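Local coordinates for protein mucin-like protocadherin (Homo sapiens, PDB 6OAE) that probably mediates calcium-dependent heterophilic adhesion with CDHR2 between neighbouring microvilli, helping to pack them at the apical membrane of epithelial cells, at residues V15-N20 with D61-S66; A46-G51 with F55-P60. All blocks are in the same frame, centred on the assembly; numbering follows the deposited sequence.

Contact 1: V15-N20 with D61-S66; sequences VEENTN and DYEEKS. With CA (calcium ion), chain D; CA (calcium ion), chain C.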
# COMPACT_ATOMS: atom_id res chain seq x y z
N VAL A 15 -3.46 5.92 15.33
CA VAL A 15 -4.14 4.60 15.34
C VAL A 15 -3.66 3.85 14.10
O VAL A 15 -3.82 4.36 13.02
CB VAL A 15 -5.67 4.72 15.39
CG1 VAL A 15 -6.35 3.36 15.39
CG2 VAL A 15 -6.14 5.55 16.59
N GLU A 16 -3.09 2.66 14.27
CA GLU A 16 -2.71 1.80 13.13
C GLU A 16 -3.99 1.36 12.43
O GLU A 16 -4.95 0.99 13.12
CB GLU A 16 -1.94 0.55 13.56
CG GLU A 16 -0.65 0.88 14.25
CD GLU A 16 0.42 -0.20 14.14
OE1 GLU A 16 0.07 -1.38 13.89
OE2 GLU A 16 1.58 0.16 14.29
N GLU A 17 -4.00 1.41 11.10
CA GLU A 17 -5.18 0.96 10.34
C GLU A 17 -5.46 -0.49 10.71
O GLU A 17 -4.51 -1.20 11.13
CB GLU A 17 -4.99 1.13 8.84
CG GLU A 17 -3.81 0.38 8.27
CD GLU A 17 -3.86 0.28 6.76
OE1 GLU A 17 -2.79 0.13 6.15
OE2 GLU A 17 -4.96 0.35 6.21
N ASN A 18 -6.72 -0.90 10.60
CA ASN A 18 -7.22 -2.27 10.91
C ASN A 18 -7.24 -2.52 12.43
O ASN A 18 -7.52 -3.64 12.80
CB ASN A 18 -6.43 -3.34 10.14
CG ASN A 18 -6.41 -3.04 8.66
OD1 ASN A 18 -7.38 -2.50 8.12
ND2 ASN A 18 -5.31 -3.36 8.00
N THR A 19 -6.97 -1.52 13.26
CA THR A 19 -7.12 -1.63 14.73
C THR A 19 -8.55 -1.28 15.12
O THR A 19 -9.03 -0.21 14.71
CB THR A 19 -6.12 -0.76 15.48
OG1 THR A 19 -4.84 -1.10 14.93
CG2 THR A 19 -6.16 -1.00 16.98
N ASN A 20 -9.18 -2.16 15.89
CA ASN A 20 -10.52 -1.94 16.51
C ASN A 20 -10.27 -1.21 17.82
O ASN A 20 -9.75 -1.83 18.75
CB ASN A 20 -11.25 -3.27 16.65
CG ASN A 20 -12.53 -3.22 17.45
OD1 ASN A 20 -12.81 -2.23 18.15
ND2 ASN A 20 -13.31 -4.29 17.39
N ASP A 61 -8.95 2.56 7.74
CA ASP A 61 -8.27 2.00 6.55
C ASP A 61 -7.47 3.12 5.91
O ASP A 61 -8.07 4.01 5.30
CB ASP A 61 -9.27 1.38 5.57
CG ASP A 61 -8.66 0.93 4.24
OD1 ASP A 61 -7.44 0.91 4.14
OD2 ASP A 61 -9.43 0.63 3.34
N TYR A 62 -6.15 3.06 6.04
CA TYR A 62 -5.20 4.08 5.52
C TYR A 62 -5.41 4.33 4.01
O TYR A 62 -5.23 5.49 3.57
CB TYR A 62 -3.77 3.66 5.80
CG TYR A 62 -2.76 4.69 5.39
CD1 TYR A 62 -2.38 5.69 6.27
CD2 TYR A 62 -2.20 4.67 4.12
CE1 TYR A 62 -1.45 6.66 5.90
CE2 TYR A 62 -1.28 5.63 3.74
CZ TYR A 62 -0.90 6.63 4.63
OH TYR A 62 0.01 7.57 4.25
N GLU A 63 -5.80 3.31 3.25
CA GLU A 63 -6.03 3.41 1.78
C GLU A 63 -7.36 4.14 1.47
O GLU A 63 -7.51 4.64 0.36
CB GLU A 63 -5.98 2.01 1.14
CG GLU A 63 -4.57 1.47 0.96
CD GLU A 63 -3.82 1.04 2.22
OE1 GLU A 63 -4.36 0.22 2.99
OE2 GLU A 63 -2.69 1.51 2.44
N GLU A 64 -8.31 4.19 2.42
CA GLU A 64 -9.61 4.90 2.24
C GLU A 64 -9.47 6.33 2.78
O GLU A 64 -9.86 7.27 2.05
CB GLU A 64 -10.70 4.06 2.91
CG GLU A 64 -12.10 4.66 2.83
CD GLU A 64 -12.57 5.41 4.07
OE1 GLU A 64 -12.18 5.03 5.20
OE2 GLU A 64 -13.34 6.39 3.90
N LYS A 65 -8.94 6.52 3.99
CA LYS A 65 -8.82 7.87 4.61
C LYS A 65 -7.79 7.80 5.74
O LYS A 65 -7.96 6.95 6.63
CB LYS A 65 -10.20 8.30 5.11
CG LYS A 65 -10.36 9.79 5.40
CD LYS A 65 -11.71 10.13 5.98
CE LYS A 65 -12.87 9.91 5.03
NZ LYS A 65 -12.89 10.92 3.95
N SER A 66 -6.76 8.66 5.70
CA SER A 66 -5.58 8.64 6.61
C SER A 66 -5.74 9.61 7.78
O SER A 66 -4.92 9.57 8.71
CB SER A 66 -4.33 8.93 5.84
OG SER A 66 -4.33 10.27 5.38
CA CA D . -5.86 -0.87 4.40
CA CA C . -1.91 -0.23 4.01
O HOH W 1 -7.75 -1.80 5.57
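Glu17 OE2 is gripped twice: a calcium ion lies 2.4 Å from it, and the backbone N-H of Tyr62 reaches it at 3.0 Å from above the carboxylate plane, the bond bent to 142°. This is the first-repeat half of a cadherin interdomain calcium site, with Glu17 from the end of strand 12-16 and Asp61 to Glu63 from the loop before strand 67-76, probably the family's DYE motif. Glu17 bridges two calcium ions, OE2 on one and OE1 on the other, its chain running straight out beyond CG (chi2 165°). Glu63 approaches at about a right angle and binds the second ion through both oxygens, while its OE1 also holds the first. Asp61 OD1 is a further ligand of the first ion, and it accepts the backbone N of Glu63 at 3.0 Å in an Asx turn that fixes the carboxylate. Three carboxylates sit so close, with Glu17 OE2 and Asp61 OD1 3.3 Å apart, that the calcium charge presumably offsets their repulsion. Asp95 completes the first site; Asp92, Val93, Asp95 and Asp131 complete the second. Asn18 OD1 accepts from the water that is itself a ligand, 2.4 Å from the first ion.

Contact 2: A46-G51 with F55-P60; sequences AFRIQG and FLNVTP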
# COMPACT_ATOMS: atom_id res chain seq x y z
N ALA A 46 -17.57 8.02 11.73
CA ALA A 46 -16.24 7.73 12.32
C ALA A 46 -16.34 7.77 13.85
O ALA A 46 -15.83 6.84 14.49
CB ALA A 46 -15.21 8.68 11.77
N PHE A 47 -16.99 8.79 14.42
CA PHE A 47 -16.93 9.05 15.87
C PHE A 47 -18.31 8.98 16.50
O PHE A 47 -19.32 9.17 15.80
CB PHE A 47 -16.33 10.44 16.12
CG PHE A 47 -14.90 10.60 15.68
CD1 PHE A 47 -13.86 10.16 16.49
CD2 PHE A 47 -14.59 11.19 14.47
CE1 PHE A 47 -12.54 10.31 16.10
CE2 PHE A 47 -13.27 11.34 14.07
CZ PHE A 47 -12.24 10.91 14.89
N ARG A 48 -18.33 8.78 17.81
CA ARG A 48 -19.52 9.09 18.63
C ARG A 48 -19.04 9.65 19.95
O ARG A 48 -17.88 9.42 20.33
CB ARG A 48 -20.43 7.88 18.87
CG ARG A 48 -19.91 6.85 19.86
CD ARG A 48 -20.89 5.71 20.08
NE ARG A 48 -20.49 4.99 21.28
CZ ARG A 48 -19.51 4.09 21.33
NH1 ARG A 48 -18.82 3.75 20.25
NH2 ARG A 48 -19.23 3.52 22.49
N ILE A 49 -19.94 10.34 20.61
CA ILE A 49 -19.77 10.85 21.98
C ILE A 49 -20.88 10.23 22.81
O ILE A 49 -22.06 10.35 22.42
CB ILE A 49 -19.81 12.38 22.00
CG1 ILE A 49 -18.69 12.96 21.13
CG2 ILE A 49 -19.76 12.89 23.43
CD1 ILE A 49 -18.79 14.48 20.94
N GLN A 50 -20.49 9.58 23.90
CA GLN A 50 -21.38 9.00 24.93
C GLN A 50 -20.71 9.19 26.28
O GLN A 50 -19.49 8.90 26.39
CB GLN A 50 -21.63 7.52 24.66
CG GLN A 50 -22.88 7.26 23.85
CD GLN A 50 -23.19 5.78 23.83
OE1 GLN A 50 -22.39 4.97 23.37
NE2 GLN A 50 -24.36 5.41 24.34
N GLY A 51 -21.49 9.64 27.27
CA GLY A 51 -21.01 9.92 28.63
C GLY A 51 -19.81 10.85 28.62
O GLY A 51 -18.91 10.63 29.42
N PHE A 55 -15.38 8.40 21.17
CA PHE A 55 -15.10 7.03 20.68
C PHE A 55 -14.95 7.04 19.16
O PHE A 55 -15.57 7.90 18.50
CB PHE A 55 -16.26 6.10 21.04
CG PHE A 55 -16.48 5.84 22.50
CD1 PHE A 55 -17.33 6.65 23.24
CD2 PHE A 55 -15.88 4.75 23.12
CE1 PHE A 55 -17.55 6.39 24.59
CE2 PHE A 55 -16.10 4.50 24.47
CZ PHE A 55 -16.94 5.31 25.19
N LEU A 56 -14.15 6.10 18.66
CA LEU A 56 -14.11 5.65 17.24
C LEU A 56 -15.14 4.54 17.10
O LEU A 56 -15.06 3.62 17.92
CB LEU A 56 -12.73 5.07 16.91
CG LEU A 56 -11.72 5.97 16.21
CD1 LEU A 56 -10.43 5.20 15.99
CD2 LEU A 56 -12.26 6.48 14.89
N ASN A 57 -16.06 4.59 16.12
CA ASN A 57 -17.08 3.52 15.91
C ASN A 57 -16.59 2.53 14.86
O ASN A 57 -17.23 1.46 14.72
CB ASN A 57 -18.43 4.06 15.43
CG ASN A 57 -19.19 4.75 16.53
OD1 ASN A 57 -18.93 4.51 17.71
ND2 ASN A 57 -20.12 5.60 16.15
N VAL A 58 -15.50 2.85 14.16
CA VAL A 58 -15.05 2.13 12.94
C VAL A 58 -13.56 1.79 13.00
O VAL A 58 -12.79 2.41 13.78
CB VAL A 58 -15.39 2.97 11.70
CG1 VAL A 58 -16.89 3.19 11.57
CG2 VAL A 58 -14.67 4.30 11.70
N THR A 59 -13.19 0.79 12.21
CA THR A 59 -11.81 0.31 12.08
C THR A 59 -11.22 1.07 10.89
O THR A 59 -11.64 0.87 9.74
CB THR A 59 -11.78 -1.22 12.03
OG1 THR A 59 -12.05 -1.70 13.35
CG2 THR A 59 -10.44 -1.74 11.58
N PRO A 60 -10.23 1.96 11.10
CA PRO A 60 -9.70 2.79 10.02
C PRO A 60 -8.99 1.98 8.93
O PRO A 60 -8.51 0.87 9.20
CB PRO A 60 -8.64 3.68 10.70
CG PRO A 60 -8.94 3.58 12.16
CD PRO A 60 -9.56 2.22 12.37
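Arg48 NH1 donates to Asn57 OD1 at 2.7 Å, meeting the oxygen almost head-on in the plane of the guanidinium, whose plane and the amide's differ by only 11°. Both residues belong to a beta hairpin of the first cadherin repeat; strand 47-50 is an outer strand of a three-stranded antiparallel sheet and 53-56 its central one. Arg48 and Phe55 form a hydrogen-bonded pair, satisfying each other's backbone groups: Phe55 N gives to Arg48 O at 2.8 Å, and Arg48 N to Phe55 O. Beyond the strand's end, Asn57 N donates to Ala46 O in a nearly straight bond of 172°. On the side of the sheet that carries Arg48 and Phe55, CG of Arg48 lies between the backbone N and carbonyl carbon (chi1 74°), and the extended chain carries the guanidinium over to the Phe55 ring, on which it lies flat. The cation-pi stack puts Arg48 CZ 4.0 Å from the centroid of the Phe55 ring, with Arg48 NH2 over the middle of the face. Arg48 NE donates to Gln50 OE1, two residues on, at 2.8 Å. An alanine in place of Arg48 would probably leave Asn57 OD1 and Gln50 OE1 without their donor and one face of the Phe55 ring without its cover. The other side is apolar. Phe47 and Leu56, a non-hydrogen-bonded pair, lie side by side with CE1 4.0 Å from CD2; both rest on Leu68 of strand 67-76. Past the paired residues, Val58 CG2 packs at 3.8 Å on Ala46 CA. The hairpin is thus two-sided, a greasy side turned into the sandwich and a side where one arginine spends its charge on a ring and two amides, which should limit the turning of all three partner side chains.

The chain passes directly from contact 2 into contact 1: Pro60 ends one segment and Asp61, a calcium ligand, begins the next. Contact 2 is nested within the loop that contact 1 closes, and their centres lie 14 Å apart. They also touch in space, where Asn18 N lies 2.9 Å from Pro60 O, a probable hydrogen bond, and where Asn18 CA meets Thr59 CG2 at 3.3 Å. The turn carrying Glu17 is therefore tied to the end of the hairpin's exit segment. The hairpin supplies no calcium ligand, the side chain of Val58 being about 13 Å from a bound calcium ion, whereas Glu17, Asp61 and Glu63 of contact 1 bind the ions directly at the junction between the two cadherin repeats.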